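PDB 4WTP: beta-1,3-glucanosyltransferase from Rhizomucor miehei CAU432, which is a fungal enzyme of glycoside hydrolase family 17, built as a single chain round a (beta/alpha)8 barrel. Local coordinates for residues 65-70 against 91-96; 36-41 against 258-263. One frame throughout, in Å; residues are numbered along the deposited sequence. Where two conformers were deposited one is given.

In the fold
Both contacts belong to one parallel beta-barrel, their centres about 10 Å apart. Along the chain the segments come in the order 36-41, 65-70, 91-96, 258-263, so interaction 1, between successive strands 68-71 and 93-98, falls within the long span that interaction 2 bridges. Interaction 2 pairs the first strand, 39-41, with the last, 262-263, which also bonds to strand 219-223 and so completes the ring. Strand 39-41 is in turn the neighbour of 68-71, which puts the two contacts side by side. They touch through Tyr38 OH and Tyr95 OH, 2.8 Å apart in a probable hydrogen bond, within a polar cluster inside the barrel.

Interaction 1 of 2, residues 65-70 against 91-96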
loop_
_atom_site.group_PDB
_atom_site.type_symbol
_atom_site.label_atom_id
_atom_site.label_comp_id
_atom_site.label_asym_id
_atom_site.label_seq_id
_atom_site.Cartn_x
_atom_site.Cartn_y
_atom_site.Cartn_z
ATOM N N TYR A 65 12.540 6.544 9.104
ATOM C CA TYR A 65 11.211 7.151 8.925
ATOM C C TYR A 65 10.064 6.212 9.260
ATOM O O TYR A 65 8.954 6.677 9.497
ATOM C CB TYR A 65 11.062 7.666 7.482
ATOM C CG TYR A 65 12.217 8.585 7.077
ATOM C CD1 TYR A 65 12.361 9.847 7.651
ATOM C CD2 TYR A 65 13.113 8.187 6.105
ATOM C CE1 TYR A 65 13.396 10.677 7.289
ATOM C CE2 TYR A 65 14.185 9.000 5.739
ATOM C CZ TYR A 65 14.292 10.255 6.327
ATOM O OH TYR A 65 15.319 11.106 6.006
ATOM N N THR A 66 10.307 4.902 9.282
ATOM C CA THR A 66 9.211 3.950 9.466
ATOM C C THR A 66 9.800 2.613 9.911
ATOM O O THR A 66 10.993 2.349 9.706
ATOM C CB THR A 66 8.441 3.737 8.128
ATOM O OG1 THR A 66 7.259 3.010 8.406
ATOM C CG2 THR A 66 9.268 2.949 7.104
ATOM N N ASN A 67 8.967 1.746 10.462
ATOM C CA ASN A 67 9.401 0.396 10.748
ATOM C C ASN A 67 8.625 -0.636 9.956
ATOM O O ASN A 67 8.691 -1.827 10.283
ATOM C CB ASN A 67 9.277 0.055 12.246
ATOM C CG ASN A 67 10.242 -1.029 12.659
ATOM O OD1 ASN A 67 11.413 -0.961 12.321
ATOM N ND2 ASN A 67 9.747 -2.042 13.363
ATOM N N ARG A 68 7.936 -0.231 8.886
ATOM C CA ARG A 68 7.000 -1.149 8.206
ATOM C C ARG A 68 6.921 -0.857 6.722
ATOM O O ARG A 68 6.864 0.316 6.320
ATOM C CB ARG A 68 5.621 -1.002 8.837
ATOM C CG ARG A 68 4.555 -1.862 8.232
ATOM C CD ARG A 68 3.232 -1.669 8.951
ATOM N NE ARG A 68 3.203 -2.287 10.282
ATOM C CZ ARG A 68 3.216 -1.619 11.439
ATOM N NH1 ARG A 68 3.122 -2.283 12.583
ATOM N NH2 ARG A 68 3.364 -0.295 11.470
ATOM N N VAL A 69 6.927 -1.910 5.902
ATOM C CA VAL A 69 6.794 -1.772 4.454
ATOM C C VAL A 69 5.655 -2.632 3.946
ATOM O O VAL A 69 5.101 -3.474 4.677
ATOM C CB VAL A 69 8.099 -2.099 3.680
ATOM C CG1 VAL A 69 9.227 -1.192 4.123
ATOM C CG2 VAL A 69 8.461 -3.561 3.907
ATOM N N ARG A 70 5.266 -2.428 2.697
ATOM C CA ARG A 70 4.236 -3.219 2.082
ATOM C C ARG A 70 4.645 -3.593 0.674
ATOM O O ARG A 70 5.092 -2.726 -0.085
ATOM C CB ARG A 70 2.894 -2.471 2.041
ATOM C CG ARG A 70 1.729 -3.175 1.336
ATOM C CD ARG A 70 1.740 -2.959 -0.186
ATOM N NE ARG A 70 0.544 -3.496 -0.826
ATOM C CZ ARG A 70 -0.583 -2.815 -0.998
ATOM N NH1 ARG A 70 -1.622 -3.391 -1.604
ATOM N NH2 ARG A 70 -0.688 -1.559 -0.567
ATOM N N GLY A 91 14.502 -5.924 11.831
ATOM C CA GLY A 91 13.552 -5.758 12.927
ATOM C C GLY A 91 12.331 -4.955 12.494
ATOM O O GLY A 91 11.699 -4.280 13.330
ATOM N N MET A 92 12.049 -4.993 11.194
ATOM C CA MET A 92 10.904 -4.275 10.624
ATOM C C MET A 92 9.663 -5.176 10.476
ATOM O O MET A 92 9.770 -6.398 10.573
ATOM C CB MET A 92 11.285 -3.655 9.259
ATOM C CG MET A 92 12.474 -2.681 9.265
ATOM S SD MET A 92 12.988 -2.011 7.639
ATOM C CE MET A 92 11.709 -0.741 7.421
ATOM N N ARG A 93 8.505 -4.563 10.224
ATOM C CA ARG A 93 7.258 -5.307 10.008
ATOM C C ARG A 93 6.821 -5.196 8.541
ATOM O O ARG A 93 7.380 -4.361 7.798
ATOM C CB ARG A 93 6.139 -4.753 10.886
ATOM C CG ARG A 93 6.527 -4.381 12.305
ATOM C CD ARG A 93 6.507 -5.583 13.198
ATOM N NE ARG A 93 5.221 -6.287 13.178
ATOM C CZ ARG A 93 5.033 -7.472 13.765
ATOM N NH1 ARG A 93 6.039 -8.086 14.381
ATOM N NH2 ARG A 93 3.841 -8.047 13.717
ATOM N N ILE A 94 5.812 -5.965 8.136
ATOM C CA ILE A 94 5.414 -6.002 6.726
ATOM C C ILE A 94 3.931 -6.292 6.533
ATOM O O ILE A 94 3.354 -7.118 7.246
ATOM C CB ILE A 94 6.287 -7.010 5.919
ATOM C CG1 ILE A 94 6.080 -6.853 4.422
ATOM C CG2 ILE A 94 6.110 -8.454 6.385
ATOM C CD1 ILE A 94 7.167 -7.531 3.581
ATOM N N TYR A 95 3.308 -5.664 5.532
ATOM C CA TYR A 95 2.013 -6.112 4.998
ATOM C C TYR A 95 2.334 -6.809 3.692
ATOM O O TYR A 95 3.024 -6.247 2.822
ATOM C CB TYR A 95 1.088 -4.929 4.676
ATOM C CG TYR A 95 0.295 -4.408 5.851
ATOM C CD1 TYR A 95 0.902 -3.685 6.883
ATOM C CD2 TYR A 95 -1.084 -4.611 5.905
ATOM C CE1 TYR A 95 0.145 -3.195 7.959
ATOM C CE2 TYR A 95 -1.837 -4.130 6.945
ATOM C CZ TYR A 95 -1.219 -3.465 7.978
ATOM O OH TYR A 95 -1.980 -2.960 9.006
ATOM N N LEU A 96 1.853 -8.040 3.540
ATOM C CA LEU A 96 2.029 -8.771 2.286
ATOM C C LEU A 96 0.800 -8.638 1.404
ATOM O O LEU A 96 -0.312 -9.011 1.776
ATOM C CB LEU A 96 2.246 -10.255 2.591
ATOM C CG LEU A 96 3.509 -10.673 3.331
ATOM C CD1 LEU A 96 3.562 -12.187 3.556
ATOM C CD2 LEU A 96 4.728 -10.238 2.541
#
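Arg68 lies against both Tyr95 and Arg93 on the face of the sheet that looks into the barrel. Its CD meets the Tyr95 ring at the edge, in the ring plane, 3.6 Å from CE1 of Tyr95. The guanidinium stands steeply to that ring, the planes 75° apart. Arg68 runs extended as far as CD and then bends (chi3 -73°), which carries its NE to 3.9 Å from Arg93 CB. Arg68 NH1 and Arg93 NE are 4.6 Å apart, and Asp126 bridges the two residues, OD2 in a salt bridge to Arg68 NE and OD1 in one to Arg93 NH2. Arg68 NH2 bonds to Tyr38 O, and Tyr95 OH is tied to Tyr38 OH and Lys220 NZ, which should limit swinging of the ring. Arg70 crosses Tyr95 at about a right angle, with Arg70 CG 3.8 Å from Tyr95 CB; its NH2 reaches Asn41 OD1.

On the reverse face, Val69 CG2 packs 4.1 Å from Ile94 CG1, beneath helices 52-62 and 79-90, while in one of its two conformers Met92 CE comes near Val69 CG1. At the strand entrance Asn67 ND2 donates to Gly91 O at 3.0 Å, in the carbonyl plane on a lone pair and close to the amide's own plane, fastening Asn67 to the Schellman motif that ends helix 79-90. The backbones then pair through Arg93 N to Asn67 O (2.7 Å, 170° at the hydrogen), Val69 N to Arg93 O and Tyr95 N to Val69 O. With strand 68-71, helix 79-90 and strand 93-98 in succession, this is a beta-alpha-beta unit of a (beta/alpha)8 barrel: charged and aromatic groups inside, aliphatic ones under the helices.

Interaction 2 of 2, residues 36-41 against 258-263; sequences TFYGIN and NIDLLY
Gly39 pairs with Leu262 and Ile40 with Tyr263 in parallel register, Tyr263 N donating to Gly39 O at 3.1 Å, while the bond from Gly39 N to Leu261 O is weak. This is the seam of the (beta/alpha)8 barrel, where the first strand meets the last. Leu262 CD2 settles 3.7 Å from Gly39 CA, an approach made possible because Gly39 carries no side chain, and also lies at the edge of the Tyr38 ring.

The Tyr38 ring and the Asp260 side chain lie flat on one another: ring and carboxylate planes differ by 6°, and Asp260 CB sits over the ring centre, 3.6 Å from the Tyr38 centroid in a CH-pi contact. Tyr38 CG is turned anti to the backbone N (chi1 171°), which brings the ring across to Asp260. Arg68 makes a cation-pi contact with the opposite face, so the ring is held between a carboxylate and a guanidinium. Asp260 OD2 is salt-bridged to Lys220.

Phe37 and Tyr263, both touching Leu247 of helix 240-256, meet obliquely; Phe37 CD1 touches Tyr263 CB at 3.6 Å. A water donates to Leu261 O and weakly accepts from Tyr38 N. At Asn41 the backbone N donates to Tyr263 O at 2.9 Å. The Asn41 amide is held from outside the two segments, OD1 by Arg70 NH2 and ND2 by Ser222 O, and ND2 adds a weak, bent bond to the same Tyr263 O at 3.2 Å.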
loop_
_atom_site.group_PDB
_atom_site.type_symbol
_atom_site.label_atom_id
_atom_site.label_comp_id
_atom_site.label_asym_id
_atom_site.label_seq_id
_atom_site.Cartn_x
_atom_site.Cartn_y
_atom_site.Cartn_z
ATOM N N THR A 36 7.259 8.189 11.942
ATOM C CA THR A 36 6.729 9.213 11.032
ATOM C C THR A 36 5.732 8.574 10.065
ATOM O O THR A 36 4.663 9.141 9.829
ATOM C CB THR A 36 7.823 9.933 10.256
ATOM O OG1 THR A 36 8.610 10.685 11.183
ATOM C CG2 THR A 36 7.248 10.920 9.273
ATOM N N PHE A 37 6.072 7.418 9.506
ATOM C CA PHE A 37 5.085 6.663 8.723
ATOM C C PHE A 37 4.682 5.418 9.472
ATOM O O PHE A 37 5.547 4.659 9.922
ATOM C CB PHE A 37 5.691 6.199 7.397
ATOM C CG PHE A 37 6.060 7.309 6.456
ATOM C CD1 PHE A 37 5.146 7.830 5.535
ATOM C CD2 PHE A 37 7.376 7.788 6.429
ATOM C CE1 PHE A 37 5.530 8.830 4.664
ATOM C CE2 PHE A 37 7.764 8.775 5.543
ATOM C CZ PHE A 37 6.831 9.307 4.670
ATOM N N TYR A 38 3.380 5.153 9.551
ATOM C CA TYR A 38 2.917 3.852 10.012
ATOM C C TYR A 38 3.568 2.760 9.127
ATOM O O TYR A 38 4.071 1.738 9.621
ATOM C CB TYR A 38 1.386 3.777 9.943
ATOM C CG TYR A 38 0.862 2.387 10.188
ATOM C CD1 TYR A 38 0.714 1.899 11.485
ATOM C CD2 TYR A 38 0.498 1.559 9.121
ATOM C CE1 TYR A 38 0.242 0.620 11.705
ATOM C CE2 TYR A 38 0.022 0.282 9.348
ATOM C CZ TYR A 38 -0.103 -0.186 10.638
ATOM O OH TYR A 38 -0.582 -1.467 10.851
ATOM N N GLY A 39 3.551 2.972 7.818
ATOM C CA GLY A 39 4.269 2.096 6.902
ATOM C C GLY A 39 4.354 2.729 5.541
ATOM O O GLY A 39 3.696 3.734 5.288
ATOM N N ILE A 40 5.189 2.166 4.670
ATOM C CA ILE A 40 5.390 2.734 3.332
ATOM C C ILE A 40 5.314 1.632 2.280
ATOM O O ILE A 40 5.897 0.528 2.430
ATOM C CB ILE A 40 6.755 3.463 3.230
ATOM C CG1 ILE A 40 6.923 4.535 4.301
ATOM C CG2 ILE A 40 6.874 4.183 1.909
ATOM C CD1 ILE A 40 8.317 5.125 4.360
ATOM N N ASN A 41 4.582 1.929 1.203
ATOM C CA ASN A 41 4.489 1.054 0.067
ATOM C C ASN A 41 5.824 0.966 -0.669
ATOM O O ASN A 41 6.463 1.994 -0.903
ATOM C CB ASN A 41 3.397 1.544 -0.876
ATOM C CG ASN A 41 2.012 1.281 -0.304
ATOM O OD1 ASN A 41 1.650 0.134 -0.008
ATOM N ND2 ASN A 41 1.251 2.331 -0.102
ATOM N N ASN A 258 -6.291 8.817 14.247
ATOM C CA ASN A 258 -5.804 7.494 14.588
ATOM C C ASN A 258 -6.044 6.454 13.473
ATOM O O ASN A 258 -6.431 5.300 13.718
ATOM C CB ASN A 258 -6.429 7.009 15.913
ATOM C CG ASN A 258 -5.563 5.987 16.614
ATOM O OD1 ASN A 258 -4.382 5.843 16.291
ATOM N ND2 ASN A 258 -6.135 5.277 17.591
ATOM N N ILE A 259 -5.768 6.856 12.230
ATOM C CA ILE A 259 -5.910 5.978 11.099
ATOM C C ILE A 259 -4.536 5.453 10.694
ATOM O O ILE A 259 -3.589 6.246 10.624
ATOM C CB ILE A 259 -6.528 6.755 9.932
ATOM C CG1 ILE A 259 -7.929 7.266 10.298
ATOM C CG2 ILE A 259 -6.554 5.918 8.667
ATOM C CD1 ILE A 259 -8.429 8.296 9.330
ATOM N N ASP A 260 -4.436 4.150 10.428
ATOM C CA ASP A 260 -3.210 3.522 9.921
ATOM C C ASP A 260 -3.107 3.721 8.403
ATOM O O ASP A 260 -4.034 3.377 7.666
ATOM C CB ASP A 260 -3.159 2.014 10.252
ATOM C CG ASP A 260 -3.106 1.705 11.741
ATOM O OD1 ASP A 260 -2.735 2.587 12.543
ATOM O OD2 ASP A 260 -3.405 0.540 12.052
ATOM N N LEU A 261 -1.972 4.277 7.977
ATOM C CA LEU A 261 -1.742 4.640 6.589
ATOM C C LEU A 261 -0.453 4.032 6.035
ATOM O O LEU A 261 0.609 4.154 6.667
ATOM C CB LEU A 261 -1.630 6.171 6.485
ATOM C CG LEU A 261 -0.987 6.735 5.214
ATOM C CD1 LEU A 261 -1.914 6.482 4.049
ATOM C CD2 LEU A 261 -0.677 8.217 5.385
ATOM N N LEU A 262 -0.541 3.437 4.849
ATOM C CA LEU A 262 0.658 3.050 4.085
ATOM C C LEU A 262 0.829 4.104 2.993
ATOM O O LEU A 262 -0.014 4.199 2.071
ATOM C CB LEU A 262 0.458 1.672 3.448
ATOM C CG LEU A 262 0.214 0.538 4.447
ATOM C CD1 LEU A 262 -0.083 -0.757 3.682
ATOM C CD2 LEU A 262 1.383 0.402 5.433
ATOM N N TYR A 263 1.884 4.898 3.109
ATOM C CA TYR A 263 2.081 5.995 2.163
ATOM C C TYR A 263 2.618 5.479 0.820
ATOM O O TYR A 263 3.404 4.538 0.785
ATOM C CB TYR A 263 3.023 7.040 2.773
ATOM C CG TYR A 263 3.010 8.317 1.969
ATOM C CD1 TYR A 263 1.981 9.256 2.119
ATOM C CD2 TYR A 263 3.966 8.545 0.986
ATOM C CE1 TYR A 263 1.914 10.387 1.325
ATOM C CE2 TYR A 263 3.902 9.674 0.183
ATOM C CZ TYR A 263 2.877 10.579 0.360
ATOM O OH TYR A 263 2.769 11.681 -0.463
HETATM O O HOH W 1 2.204 6.469 6.762
#